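Local coordinates for NADP-dependent alcohol dehydrogenase (Entamoeba histolytica, PDB 2OUI), which probably catalyses the NADP(H)-dependent interconversion of alcohols and the corresponding aldehydes or ketones, as a zinc-containing tetrameric dehydrogenase, at residues Q251-I256 with S260-V265. The protein carries 1 engineered substitution. Numbering follows the deposited sequence.
With EDO (1,2-ethanediol), chain I.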
loop_
_atom_site.group_PDB
_atom_site.type_symbol
_atom_site.label_atom_id
_atom_site.label_comp_id
_atom_site.label_asym_id
_atom_site.label_seq_id
_atom_site.Cartn_x
_atom_site.Cartn_y
_atom_site.Cartn_z
ATOM N N GLN A 251 -17.192 -17.464 10.456
ATOM C CA GLN A 251 -18.005 -17.482 9.230
ATOM C C GLN A 251 -17.298 -16.748 8.097
ATOM O O GLN A 251 -17.278 -17.229 6.965
ATOM C CB GLN A 251 -19.387 -16.866 9.471
ATOM C CG GLN A 251 -20.169 -17.604 10.546
ATOM C CD GLN A 251 -21.533 -17.015 10.767
ATOM O OE1 GLN A 251 -22.548 -17.738 10.807
ATOM N NE2 GLN A 251 -21.583 -15.704 10.913
ATOM N N ALA A 252 -16.730 -15.584 8.402
ATOM C CA ALA A 252 -15.969 -14.791 7.411
ATOM C C ALA A 252 -14.805 -15.601 6.837
ATOM O O ALA A 252 -14.622 -15.665 5.621
ATOM C CB ALA A 252 -15.454 -13.517 8.053
ATOM N N VAL A 253 -14.042 -16.264 7.710
ATOM C CA VAL A 253 -12.872 -17.006 7.265
ATOM C C VAL A 253 -13.316 -18.189 6.401
ATOM O O VAL A 253 -12.630 -18.543 5.443
ATOM C CB VAL A 253 -12.053 -17.532 8.475
ATOM C CG1 VAL A 253 -10.996 -18.585 8.044
ATOM C CG2 VAL A 253 -11.440 -16.365 9.259
ATOM N N LYS A 254 -14.458 -18.799 6.733
ATOM C CA LYS A 254 -14.900 -19.991 5.986
ATOM C C LYS A 254 -15.476 -19.646 4.605
ATOM O O LYS A 254 -15.475 -20.487 3.701
ATOM C CB LYS A 254 -15.895 -20.824 6.792
ATOM C CG LYS A 254 -15.293 -21.456 8.075
ATOM C CD LYS A 254 -16.373 -22.093 8.940
ATOM C CE LYS A 254 -15.761 -22.626 10.223
ATOM N NZ LYS A 254 -16.756 -23.369 11.073
ATOM N N MET A 255 -15.967 -18.421 4.436
ATOM C CA MET A 255 -16.580 -18.053 3.152
ATOM C C MET A 255 -15.639 -17.309 2.206
ATOM O O MET A 255 -16.004 -17.089 1.040
ATOM C CB MET A 255 -17.817 -17.179 3.373
ATOM C CG MET A 255 -17.441 -15.821 3.870
ATOM S SD MET A 255 -18.911 -14.756 3.974
ATOM C CE MET A 255 -19.846 -15.551 5.304
ATOM N N ILE A 256 -14.447 -16.947 2.689
ATOM C CA ILE A 256 -13.538 -16.078 1.945
ATOM C C ILE A 256 -12.427 -16.860 1.247
ATOM O O ILE A 256 -11.945 -17.886 1.762
ATOM C CB ILE A 256 -12.953 -14.959 2.848
ATOM C CG1 ILE A 256 -12.532 -13.731 2.015
ATOM C CG2 ILE A 256 -11.826 -15.478 3.748
ATOM C CD1 ILE A 256 -12.090 -12.540 2.879
ATOM N N SER A 260 -6.829 -12.507 0.804
ATOM C CA SER A 260 -8.063 -11.725 0.897
ATOM C C SER A 260 -8.033 -10.949 2.178
ATOM O O SER A 260 -7.064 -11.048 2.956
ATOM C CB SER A 260 -9.241 -12.675 0.933
ATOM O OG SER A 260 -9.124 -13.460 2.109
ATOM N N ASP A 261 -9.103 -10.174 2.411
ATOM C CA ASP A 261 -9.151 -9.280 3.573
ATOM C C ASP A 261 -10.524 -9.340 4.225
ATOM O O ASP A 261 -11.536 -9.336 3.534
ATOM C CB ASP A 261 -8.848 -7.841 3.159
ATOM C CG ASP A 261 -7.420 -7.676 2.684
ATOM O OD1 ASP A 261 -6.529 -7.406 3.522
ATOM O OD2 ASP A 261 -7.199 -7.796 1.458
ATOM N N ILE A 262 -10.520 -9.440 5.550
ATOM C CA ILE A 262 -11.738 -9.338 6.378
ATOM C C ILE A 262 -11.644 -8.032 7.133
ATOM O O ILE A 262 -10.711 -7.821 7.910
ATOM C CB ILE A 262 -11.812 -10.520 7.367
ATOM C CG1 ILE A 262 -11.883 -11.840 6.564
ATOM C CG2 ILE A 262 -12.995 -10.338 8.352
ATOM C CD1 ILE A 262 -11.698 -13.070 7.392
ATOM N N GLY A 263 -12.588 -7.123 6.885
ATOM C CA GLY A 263 -12.582 -5.838 7.569
ATOM C C GLY A 263 -13.690 -5.748 8.615
ATOM O O GLY A 263 -14.864 -5.644 8.280
ATOM N N ASN A 264 -13.327 -5.817 9.895
ATOM C CA ASN A 264 -14.329 -5.742 10.938
ATOM C C ASN A 264 -14.443 -4.333 11.515
ATOM O O ASN A 264 -13.416 -3.688 11.799
ATOM C CB ASN A 264 -13.995 -6.655 12.104
ATOM C CG ASN A 264 -14.973 -6.435 13.264
ATOM O OD1 ASN A 264 -16.162 -6.745 13.119
ATOM N ND2 ASN A 264 -14.498 -5.843 14.387
ATOM N N VAL A 265 -15.682 -3.860 11.680
ATOM C CA VAL A 265 -15.927 -2.580 12.361
ATOM C C VAL A 265 -16.928 -2.780 13.493
ATOM O O VAL A 265 -17.279 -1.822 14.169
ATOM C CB VAL A 265 -16.461 -1.473 11.402
ATOM C CG1 VAL A 265 -15.310 -0.913 10.542
ATOM C CG2 VAL A 265 -17.602 -2.015 10.521
HETATM C C1 EDO I . -20.255 0.249 15.538
HETATM O O1 EDO I . -19.811 -1.113 15.624
HETATM C C2 EDO I . -21.695 0.360 16.036
HETATM O O2 EDO I . -21.985 -0.496 17.158
#
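In the Rossmann-type half of this dehydrogenase, A252 and V253 of helix 248-255, with I256 just past its end, pack on S260 and I262 of strand 260-264, the next strand of the parallel sheet. I262 meets the helix with its longer branch: with CG1 anti to the carbonyl carbon (chi1 -61°), the CD1 methyl lies 3.8 Å from A252 CB and equally far from V253 CG2. The I262 and V253 side chains cross at about a right angle, while I262 CG2 touches A252 CB more loosely, at 4.0 Å. I256, the first residue to leave the helical conformation, turns its own chain toward the strand. CG1 anti to the backbone N (chi1 -155°) and a further extended chi2 carry CD1 across to I262 CG1, 3.8 Å away.

Strand 236-241, helix 248-255 and the parallel neighbouring strand 260-264 form a beta-alpha-beta unit of the sheet, in which 260-264 runs between 236-241 and 288-292; V239 touches both A252 and I256. I256 CD1 is also packed tightly against S260 OG (3.2 Å) and the carbonyl O of D261 (3.3 Å), in close van der Waals contact. The S260 hydroxyl finds its polar partner in K257 O, just before the strand. D261 points its CB away from the helix, and its carboxylate is held by H291 and N163. Just beyond the strand, V265 O accepts a 3.0 Å hydrogen bond from O1 of an ethanediol, probably from the crystallisation liquor, and N264 ND2 bonds to G284 O of a second subunit.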